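Local coordinates for glycosylation Associate Protein 1 (Streptococcus agalactiae serotype V, PDB 6OYC) that probably acts in the accessory Sec pathway, which glycosylates and exports bacterial surface proteins, as one component of the Gap123 complex, at residues A[56-61]-A[126-131]; A[319-324]-A[425-430]; A[174-179]-A[191-196]. All coordinates share one frame; numbering follows the deposited sequence.

Contact 1: residues A[56-61]-A[126-131]; sequences MPNLRY and GEEGNL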
loop_
_atom_site.group_PDB
_atom_site.type_symbol
_atom_site.label_atom_id
_atom_site.label_comp_id
_atom_site.label_asym_id
_atom_site.label_seq_id
_atom_site.Cartn_x
_atom_site.Cartn_y
_atom_site.Cartn_z
ATOM N N MET A 56 11.232 -8.143 5.826
ATOM C CA MET A 56 11.053 -6.940 5.002
ATOM C C MET A 56 12.391 -6.413 4.481
ATOM O O MET A 56 12.869 -5.350 4.896
ATOM C CB MET A 56 10.313 -5.863 5.805
ATOM C CG MET A 56 8.836 -6.172 6.017
ATOM S SD MET A 56 7.969 -5.900 4.465
ATOM C CE MET A 56 7.502 -4.171 4.663
ATOM N N PRO A 57 13.013 -7.123 3.537
ATOM C CA PRO A 57 14.321 -6.665 3.018
ATOM C C PRO A 57 14.264 -5.307 2.326
ATOM O O PRO A 57 15.307 -4.656 2.173
ATOM C CB PRO A 57 14.721 -7.775 2.040
ATOM C CG PRO A 57 13.407 -8.441 1.670
ATOM C CD PRO A 57 12.558 -8.365 2.887
ATOM N N ASN A 58 13.081 -4.848 1.921
ATOM C CA ASN A 58 12.921 -3.552 1.275
ATOM C C ASN A 58 12.302 -2.520 2.207
ATOM O O ASN A 58 11.664 -1.569 1.746
ATOM C CB ASN A 58 12.072 -3.682 0.012
ATOM C CG ASN A 58 12.575 -2.811 -1.082
ATOM O OD1 ASN A 58 13.775 -2.801 -1.370
ATOM N ND2 ASN A 58 11.672 -2.026 -1.690
ATOM N N LEU A 59 12.494 -2.690 3.520
ATOM C CA LEU A 59 11.752 -1.898 4.495
ATOM C C LEU A 59 12.121 -0.420 4.418
ATOM O O LEU A 59 11.255 0.451 4.581
ATOM C CB LEU A 59 11.999 -2.447 5.898
ATOM C CG LEU A 59 11.352 -1.707 7.069
ATOM C CD1 LEU A 59 9.854 -1.576 6.871
ATOM C CD2 LEU A 59 11.655 -2.438 8.389
ATOM N N ARG A 60 13.395 -0.109 4.167
ATOM C CA ARG A 60 13.798 1.291 4.247
ATOM C C ARG A 60 13.221 2.097 3.078
ATOM O O ARG A 60 12.739 3.217 3.275
ATOM C CB ARG A 60 15.324 1.393 4.336
ATOM C CG ARG A 60 15.883 1.130 5.776
ATOM C CD ARG A 60 16.942 0.021 5.822
ATOM N NE ARG A 60 16.490 -1.197 5.158
ATOM C CZ ARG A 60 15.852 -2.194 5.765
ATOM N NH1 ARG A 60 15.610 -2.145 7.079
ATOM N NH2 ARG A 60 15.459 -3.248 5.053
ATOM N N TYR A 61 13.210 1.526 1.863
ATOM C CA TYR A 61 12.503 2.190 0.775
ATOM C C TYR A 61 11.022 2.266 1.070
ATOM O O TYR A 61 10.383 3.287 0.796
ATOM C CB TYR A 61 12.735 1.490 -0.567
ATOM C CG TYR A 61 14.047 1.894 -1.185
ATOM C CD1 TYR A 61 14.351 3.242 -1.403
ATOM C CD2 TYR A 61 15.006 0.943 -1.516
ATOM C CE1 TYR A 61 15.568 3.620 -1.951
ATOM C CE2 TYR A 61 16.216 1.311 -2.060
ATOM C CZ TYR A 61 16.492 2.650 -2.263
ATOM O OH TYR A 61 17.690 3.007 -2.800
ATOM N N GLY A 126 13.170 -2.764 -8.144
ATOM C CA GLY A 126 12.120 -2.245 -7.301
ATOM C C GLY A 126 11.460 -0.994 -7.862
ATOM O O GLY A 126 11.832 -0.449 -8.905
ATOM N N GLU A 127 10.453 -0.533 -7.118
ATOM C CA GLU A 127 9.791 0.721 -7.440
ATOM C C GLU A 127 10.795 1.868 -7.510
ATOM O O GLU A 127 10.682 2.750 -8.366
ATOM C CB GLU A 127 8.702 1.009 -6.401
ATOM C CG GLU A 127 7.748 2.137 -6.781
ATOM C CD GLU A 127 6.680 2.378 -5.718
ATOM O OE1 GLU A 127 6.149 1.379 -5.178
ATOM O OE2 GLU A 127 6.369 3.562 -5.428
ATOM N N GLU A 128 11.780 1.872 -6.615
ATOM C CA GLU A 128 12.794 2.917 -6.598
ATOM C C GLU A 128 13.980 2.558 -7.484
ATOM O O GLU A 128 14.983 3.273 -7.477
ATOM C CB GLU A 128 13.263 3.200 -5.152
ATOM C CG GLU A 128 12.239 3.951 -4.261
ATOM C CD GLU A 128 11.086 3.069 -3.774
ATOM O OE1 GLU A 128 11.281 1.843 -3.640
ATOM O OE2 GLU A 128 9.988 3.603 -3.523
ATOM N N GLY A 129 13.885 1.457 -8.238
ATOM C CA GLY A 129 14.911 1.063 -9.179
ATOM C C GLY A 129 16.016 0.196 -8.614
ATOM O O GLY A 129 16.864 -0.277 -9.380
ATOM N N ASN A 130 16.039 -0.030 -7.306
ATOM C CA ASN A 130 17.091 -0.832 -6.706
ATOM C C ASN A 130 16.917 -2.306 -7.077
ATOM O O ASN A 130 15.795 -2.810 -7.208
ATOM C CB ASN A 130 17.070 -0.660 -5.187
ATOM C CG ASN A 130 15.727 -1.058 -4.570
ATOM O OD1 ASN A 130 14.662 -0.613 -5.012
ATOM N ND2 ASN A 130 15.778 -1.910 -3.553
ATOM N N LEU A 131 18.035 -2.993 -7.279
ATOM C CA LEU A 131 18.004 -4.439 -7.459
ATOM C C LEU A 131 17.325 -5.100 -6.255
ATOM O O LEU A 131 17.779 -4.950 -5.111
ATOM C CB LEU A 131 19.433 -4.966 -7.630
ATOM C CG LEU A 131 19.569 -6.486 -7.665
ATOM C CD1 LEU A 131 19.053 -7.001 -9.011
ATOM C CD2 LEU A 131 21.007 -6.894 -7.443
HETATM O O HOH W 1 12.383 -0.423 -4.177
HETATM O O HOH W 2 11.077 5.174 -1.285
#
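Tyr61 lays its ring against two side chains of the 126-131 turn, Glu128 and Asn130, while Asn58 reaches the same turn through its amide. Glu128 runs past the ring in the opposite direction, its CB over one face, 4.1 Å from the Tyr61 ring centroid in a CH-pi contact. A bend at chi2 (76°) then folds the acid back along the ring, where its carboxylate plane is almost parallel to the aromatic plane and OE1 comes within 3.4 Å of Tyr61 CB. Asn130 meets the ring differently: its amide is inclined by about 49°, and CG approaches CE2 of Tyr61 at 3.5 Å. The amide planes of Asn58 and Asn130 are nearly coplanar. Asn130 ND2 donates to Asn58 OD1 (3.1 Å, 152° at the hydrogen), within the carbonyl plane and on a lone pair, and that OD1 also lies in plane at the edge of the Tyr61 ring. The other end of the Asn58 amide is tied by water: ND2 of Asn58 donates to a water 3.0 Å away, which in turn donates to Glu128 OE1. A second water links Tyr61 O to Glu128 OE2, weakly on the acid side; the stronger partner of OE2 is Arg65, in a salt bridge. The turn itself is a type I turn with a G1 bulge, Gly129 taking the positive phi, closed by Gly126 N to Asn130 O at 2.8 Å. Asp150 accepts from the backbone N of Tyr61, in the first turn of its helix, and pairs with Arg60. The contact thus sets the turn that joins strands 118-125 and 131-138 on the start of helix 59-65, which follows strand 48-52 of the seven-stranded parallel sheet.

Contact 2: residues A[319-324]-A[425-430]; sequences EIYFVV and RLIIDI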
loop_
_atom_site.group_PDB
_atom_site.type_symbol
_atom_site.label_atom_id
_atom_site.label_comp_id
_atom_site.label_asym_id
_atom_site.label_seq_id
_atom_site.Cartn_x
_atom_site.Cartn_y
_atom_site.Cartn_z
ATOM N N GLU A 319 -8.740 19.591 -15.516
ATOM C CA GLU A 319 -8.441 18.197 -15.802
ATOM C C GLU A 319 -9.308 17.279 -14.948
ATOM O O GLU A 319 -9.309 17.374 -13.707
ATOM C CB GLU A 319 -6.962 17.900 -15.579
ATOM C CG GLU A 319 -6.531 16.560 -16.165
ATOM C CD GLU A 319 -5.177 16.094 -15.648
ATOM O OE1 GLU A 319 -4.868 14.886 -15.806
ATOM O OE2 GLU A 319 -4.421 16.931 -15.094
ATOM N N ILE A 320 -10.046 16.398 -15.623
ATOM C CA ILE A 320 -10.889 15.394 -14.985
ATOM C C ILE A 320 -10.123 14.078 -14.935
ATOM O O ILE A 320 -9.617 13.599 -15.961
ATOM C CB ILE A 320 -12.221 15.217 -15.739
ATOM C CG1 ILE A 320 -12.988 16.537 -15.814
ATOM C CG2 ILE A 320 -13.076 14.119 -15.086
ATOM C CD1 ILE A 320 -14.373 16.397 -16.384
ATOM N N TYR A 321 -10.070 13.485 -13.747
ATOM C CA TYR A 321 -9.413 12.204 -13.489
ATOM C C TYR A 321 -10.502 11.137 -13.390
ATOM O O TYR A 321 -11.208 11.065 -12.381
ATOM C CB TYR A 321 -8.607 12.328 -12.191
ATOM C CG TYR A 321 -7.743 11.163 -11.729
ATOM C CD1 TYR A 321 -8.285 10.112 -10.981
ATOM C CD2 TYR A 321 -6.367 11.163 -11.950
ATOM C CE1 TYR A 321 -7.475 9.066 -10.527
ATOM C CE2 TYR A 321 -5.558 10.125 -11.492
ATOM C CZ TYR A 321 -6.119 9.079 -10.790
ATOM O OH TYR A 321 -5.333 8.045 -10.337
ATOM N N PHE A 322 -10.652 10.315 -14.436
ATOM C CA PHE A 322 -11.835 9.463 -14.620
ATOM C C PHE A 322 -11.465 7.986 -14.513
ATOM O O PHE A 322 -10.873 7.412 -15.442
ATOM C CB PHE A 322 -12.493 9.757 -15.967
ATOM C CG PHE A 322 -13.913 9.236 -16.104
ATOM C CD1 PHE A 322 -14.188 7.874 -16.082
ATOM C CD2 PHE A 322 -14.972 10.116 -16.314
ATOM C CE1 PHE A 322 -15.495 7.403 -16.250
ATOM C CE2 PHE A 322 -16.289 9.645 -16.479
ATOM C CZ PHE A 322 -16.542 8.291 -16.438
ATOM N N VAL A 323 -11.859 7.361 -13.407
ATOM C CA VAL A 323 -11.545 5.954 -13.172
ATOM C C VAL A 323 -12.483 5.097 -14.008
ATOM O O VAL A 323 -13.705 5.231 -13.907
ATOM C CB VAL A 323 -11.661 5.610 -11.675
ATOM C CG1 VAL A 323 -11.476 4.087 -11.428
ATOM C CG2 VAL A 323 -10.642 6.408 -10.868
ATOM N N VAL A 324 -11.919 4.207 -14.834
ATOM C CA VAL A 324 -12.741 3.374 -15.715
ATOM C C VAL A 324 -12.894 1.930 -15.228
ATOM O O VAL A 324 -13.752 1.203 -15.755
ATOM C CB VAL A 324 -12.200 3.400 -17.162
ATOM C CG1 VAL A 324 -12.230 4.831 -17.705
ATOM C CG2 VAL A 324 -10.782 2.803 -17.225
ATOM N N ARG A 425 -8.607 18.880 -11.374
ATOM C CA ARG A 425 -9.743 19.654 -10.899
ATOM C C ARG A 425 -10.844 18.766 -10.331
ATOM O O ARG A 425 -11.475 19.117 -9.324
ATOM C CB ARG A 425 -10.287 20.502 -12.054
ATOM C CG ARG A 425 -11.152 21.664 -11.621
ATOM C CD ARG A 425 -10.367 22.678 -10.817
ATOM N NE ARG A 425 -11.152 23.880 -10.587
ATOM C CZ ARG A 425 -10.807 24.858 -9.755
ATOM N NH1 ARG A 425 -9.677 24.781 -9.059
ATOM N NH2 ARG A 425 -11.603 25.912 -9.613
ATOM N N LEU A 426 -11.082 17.613 -10.953
ATOM C CA LEU A 426 -12.260 16.819 -10.641
ATOM C C LEU A 426 -11.931 15.334 -10.732
ATOM O O LEU A 426 -11.300 14.895 -11.700
ATOM C CB LEU A 426 -13.412 17.171 -11.593
ATOM C CG LEU A 426 -14.775 16.519 -11.351
ATOM C CD1 LEU A 426 -15.333 16.896 -9.982
ATOM C CD2 LEU A 426 -15.761 16.911 -12.469
ATOM N N ILE A 427 -12.373 14.573 -9.724
ATOM C CA ILE A 427 -12.244 13.120 -9.691
ATOM C C ILE A 427 -13.599 12.506 -10.028
ATOM O O ILE A 427 -14.620 12.872 -9.430
ATOM C CB ILE A 427 -11.752 12.645 -8.308
ATOM C CG1 ILE A 427 -10.241 12.854 -8.160
ATOM C CG2 ILE A 427 -12.099 11.175 -8.062
ATOM C CD1 ILE A 427 -9.760 12.743 -6.696
ATOM N N ILE A 428 -13.626 11.587 -10.985
ATOM C CA ILE A 428 -14.850 10.854 -11.306
ATOM C C ILE A 428 -14.598 9.356 -11.154
ATOM O O ILE A 428 -13.763 8.772 -11.863
ATOM C CB ILE A 428 -15.382 11.171 -12.712
ATOM C CG1 ILE A 428 -15.817 12.636 -12.803
ATOM C CG2 ILE A 428 -16.603 10.305 -12.990
ATOM C CD1 ILE A 428 -16.482 12.987 -14.126
ATOM N N ASP A 429 -15.343 8.733 -10.251
ATOM C CA ASP A 429 -15.334 7.280 -10.102
ATOM C C ASP A 429 -16.785 6.880 -9.860
ATOM O O ASP A 429 -17.308 7.056 -8.752
ATOM C CB ASP A 429 -14.419 6.846 -8.962
ATOM C CG ASP A 429 -14.137 5.355 -8.974
ATOM O OD1 ASP A 429 -14.849 4.612 -9.697
ATOM O OD2 ASP A 429 -13.195 4.937 -8.254
ATOM N N ILE A 430 -17.440 6.368 -10.900
ATOM C CA ILE A 430 -18.888 6.191 -10.875
ATOM C C ILE A 430 -19.288 4.721 -10.802
ATOM O O ILE A 430 -20.479 4.410 -10.880
ATOM C CB ILE A 430 -19.566 6.873 -12.074
ATOM C CG1 ILE A 430 -18.920 6.428 -13.389
ATOM C CG2 ILE A 430 -19.545 8.394 -11.925
ATOM C CD1 ILE A 430 -19.755 6.748 -14.592
HETATM O O HOH W 3 -15.503 4.415 -12.169
#
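Tyr321 and Ile428 share the straightest bond between two neighbouring parallel strands, Ile428 N donating to Tyr321 O at 2.8 Å and 177°. The strands belong to a Rossmann-like sheet of order 3-2-1-4-5-6, as expected for a GT-B-type protein, and they are its first and fourth, the pair at which the chain order reverses direction across the sheet. Tyr321 N reaches Leu426 O and Val323 N reaches Ile428 O, both almost head-on to the carbonyl. At the N-terminal end Glu319 O is gripped twice, by Arg425 N (2.9 Å) and Leu426 N (3.3 Å).

On the face carrying Ile320, Phe322, Leu426 and Ile428 the side chains of the two strands that meet are all apolar. Ile428 sends its two branches to different partners: CD1 meets Ile320 CG2 at 3.7 Å, whereas CG2, directed away from its own backbone N, sits over one face of the Phe322 ring, 3.9 Å from the centroid and offset toward the rim. Phe322 CZ also touches Ile430 CD1 obliquely. Beyond the bridged residues, Asp429 crosses Val323, its CG 3.7 Å from Val323 CB. Helix 473-481 closes over the Ile320 face through Ile477, which meets both Ile320 and Ile428, and helix 329-344 adds Leu339 against Phe322. Tyr321 points to the other face beside Ile427, and its OH bonds to Tyr356.

Partners outside the strands fix the polar ends: Arg420 and Thr352 hold Glu319, while Asn313, Ser312 and a cation-pi contact with Trp487 hold Arg425. Asp429 OD2 takes the backbone N of Asp435. Its OD1 receives a bond from a water at 2.6 Å, and that same water donates to Val323 O.

Contact 3: residues A[174-179]-A[191-196]; sequences SGERIM and EINPKK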
loop_
_atom_site.group_PDB
_atom_site.type_symbol
_atom_site.label_atom_id
_atom_site.label_comp_id
_atom_site.label_asym_id
_atom_site.label_seq_id
_atom_site.Cartn_x
_atom_site.Cartn_y
_atom_site.Cartn_z
ATOM N N SER A 174 27.701 -10.790 6.281
ATOM C CA SER A 174 28.911 -11.548 6.001
ATOM C C SER A 174 28.680 -12.684 5.018
ATOM O O SER A 174 29.662 -13.248 4.510
ATOM C CB SER A 174 29.461 -12.145 7.288
ATOM O OG SER A 174 28.599 -13.198 7.690
ATOM N N GLY A 175 27.421 -13.043 4.760
ATOM C CA GLY A 175 27.100 -14.222 3.994
ATOM C C GLY A 175 26.813 -15.454 4.827
ATOM O O GLY A 175 26.293 -16.446 4.282
ATOM N N GLU A 176 27.147 -15.436 6.122
ATOM C CA GLU A 176 26.877 -16.584 6.991
ATOM C C GLU A 176 25.376 -16.846 7.118
ATOM O O GLU A 176 24.578 -15.927 7.316
ATOM C CB GLU A 176 27.467 -16.354 8.392
ATOM C CG GLU A 176 27.416 -17.610 9.249
ATOM C CD GLU A 176 27.982 -17.423 10.648
ATOM O OE1 GLU A 176 28.026 -16.265 11.137
ATOM O OE2 GLU A 176 28.374 -18.445 11.259
ATOM N N ARG A 177 24.998 -18.112 7.031
ATOM C CA ARG A 177 23.604 -18.491 7.188
ATOM C C ARG A 177 23.192 -18.446 8.655
ATOM O O ARG A 177 23.812 -19.091 9.504
ATOM C CB ARG A 177 23.365 -19.885 6.620
ATOM C CG ARG A 177 21.890 -20.274 6.687
ATOM C CD ARG A 177 21.621 -21.499 5.865
ATOM N NE ARG A 177 22.169 -22.689 6.493
ATOM C CZ ARG A 177 22.822 -23.640 5.836
ATOM N NH1 ARG A 177 22.998 -23.524 4.528
ATOM N NH2 ARG A 177 23.296 -24.706 6.486
ATOM N N ILE A 178 22.143 -17.689 8.959
ATOM C CA ILE A 178 21.617 -17.683 10.321
ATOM C C ILE A 178 20.574 -18.767 10.513
ATOM O O ILE A 178 20.565 -19.445 11.540
ATOM C CB ILE A 178 21.037 -16.309 10.686
ATOM C CG1 ILE A 178 22.097 -15.224 10.504
ATOM C CG2 ILE A 178 20.507 -16.346 12.098
ATOM C CD1 ILE A 178 23.284 -15.391 11.381
ATOM N N MET A 179 19.683 -18.947 9.544
ATOM C CA MET A 179 18.655 -19.968 9.692
ATOM C C MET A 179 18.162 -20.385 8.318
ATOM O O MET A 179 18.274 -19.638 7.341
ATOM C CB MET A 179 17.486 -19.481 10.554
ATOM C CG MET A 179 16.735 -18.337 9.917
ATOM S SD MET A 179 15.354 -17.722 10.857
ATOM C CE MET A 179 14.851 -16.357 9.821
ATOM N N GLU A 191 15.396 -24.241 10.918
ATOM C CA GLU A 191 16.629 -24.719 11.543
ATOM C C GLU A 191 17.568 -23.541 11.769
ATOM O O GLU A 191 17.982 -22.878 10.813
ATOM C CB GLU A 191 17.329 -25.782 10.689
ATOM C CG GLU A 191 16.586 -27.119 10.574
ATOM C CD GLU A 191 17.115 -28.024 9.441
ATOM O OE1 GLU A 191 18.191 -27.707 8.876
ATOM O OE2 GLU A 191 16.456 -29.058 9.122
ATOM N N ILE A 192 17.929 -23.318 13.021
ATOM C CA ILE A 192 18.910 -22.310 13.400
ATOM C C ILE A 192 20.323 -22.847 13.179
ATOM O O ILE A 192 20.616 -24.003 13.493
ATOM C CB ILE A 192 18.691 -21.921 14.871
ATOM C CG1 ILE A 192 17.236 -21.458 15.097
ATOM C CG2 ILE A 192 19.746 -20.935 15.328
ATOM C CD1 ILE A 192 16.857 -20.198 14.327
ATOM N N ASN A 193 21.208 -22.006 12.646
ATOM C CA ASN A 193 22.640 -22.283 12.627
ATOM C C ASN A 193 23.132 -22.621 14.037
ATOM O O ASN A 193 23.093 -21.753 14.921
ATOM C CB ASN A 193 23.412 -21.077 12.099
ATOM C CG ASN A 193 24.908 -21.357 11.941
ATOM O OD1 ASN A 193 25.460 -22.249 12.590
ATOM N ND2 ASN A 193 25.569 -20.596 11.059
ATOM N N PRO A 194 23.662 -23.827 14.264
ATOM C CA PRO A 194 24.048 -24.220 15.635
ATOM C C PRO A 194 25.057 -23.284 16.272
ATOM O O PRO A 194 25.071 -23.144 17.505
ATOM C CB PRO A 194 24.628 -25.629 15.454
ATOM C CG PRO A 194 24.087 -26.106 14.119
ATOM C CD PRO A 194 23.914 -24.883 13.267
ATOM N N LYS A 195 25.888 -22.614 15.464
ATOM C CA LYS A 195 26.826 -21.638 16.005
ATOM C C LYS A 195 26.151 -20.381 16.524
ATOM O O LYS A 195 26.819 -19.560 17.158
ATOM C CB LYS A 195 27.852 -21.264 14.946
ATOM C CG LYS A 195 28.811 -22.398 14.662
ATOM C CD LYS A 195 29.516 -22.191 13.344
ATOM C CE LYS A 195 31.013 -22.360 13.543
ATOM N NZ LYS A 195 31.305 -23.669 14.201
ATOM N N LYS A 196 24.859 -20.210 16.269
ATOM C CA LYS A 196 24.103 -19.067 16.749
ATOM C C LYS A 196 23.091 -19.454 17.814
ATOM O O LYS A 196 22.391 -18.576 18.326
ATOM C CB LYS A 196 23.384 -18.378 15.577
ATOM C CG LYS A 196 24.296 -18.040 14.408
ATOM C CD LYS A 196 25.338 -17.021 14.807
ATOM C CE LYS A 196 26.180 -16.644 13.619
ATOM N NZ LYS A 196 26.956 -15.383 13.841
HETATM O O HOH W 4 20.699 -23.786 9.447
#
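A first torsion of -175° carries the Asn193 amide away from its own backbone N and straight to the carbonyl of Arg177; Glu176 is swung out in much the same way, its chain fully extended toward Lys196. Lys196 answers with a bend at chi2, which turns its end back to meet the acid from the opposite direction. Asn193 ND2 donates to Arg177 O (2.8 Å, 159° at the hydrogen), and Arg177 O lies close to the amide plane. One residue on, the backbone N of Asn193 bonds Ile178 O at 2.9 Å, so that side chain and main chain of one asparagine hold two successive carbonyls. Glu176 OE1 and Lys196 NZ form a salt bridge of 3.0 Å, weak as a hydrogen bond; the stronger partner of NZ is Glu82, in a second salt bridge. The aliphatic part of Lys196 crosses Ile178 at about a right angle, CE lying 3.9 Å from CD1 of Ile178.

The contact lies within the beta hairpin of strands 177-182 and 190-192, near one end of the long antiparallel sheet, and links its two strands. Met179 and Ile192 make a non-hydrogen-bonded pair, with Met179 CB 3.9 Å from Ile192 CD1; Leu211 of helix 208-223 touches both, and helix 76-80 packs on Met179 through Phe77 and Ile80. On the other side of strand 177-182, Ile178 and Met179 both face Tyr170 in a classic beta bulge. Asn193 OD1 accepts from Lys195 N at 2.9 Å, from above the carbonyl plane, an Asx turn that leads the chain from the strand into the 3-10 segment 194-196.

Overall arrangement
Contacts 1 and 3 both involve the long antiparallel sheet, which in sequence falls between strands 73-75 and 229-233 of the N-terminal parallel sheet. Contact 1 uses a hairpin turn of that insert, contact 3 a hairpin further along it; their centres are 24 Å apart and their nearest atoms about 10 Å apart. Contact 2 lies in the second parallel sheet, consistent with the second half of a GT-B-type arrangement, 31 Å from contact 1 and 53 Å from contact 3 between centres. Contacts 2 and 3 fall on opposite sides of the chain's centre, and even their nearest atoms are about 38 Å apart. None of the three touches another.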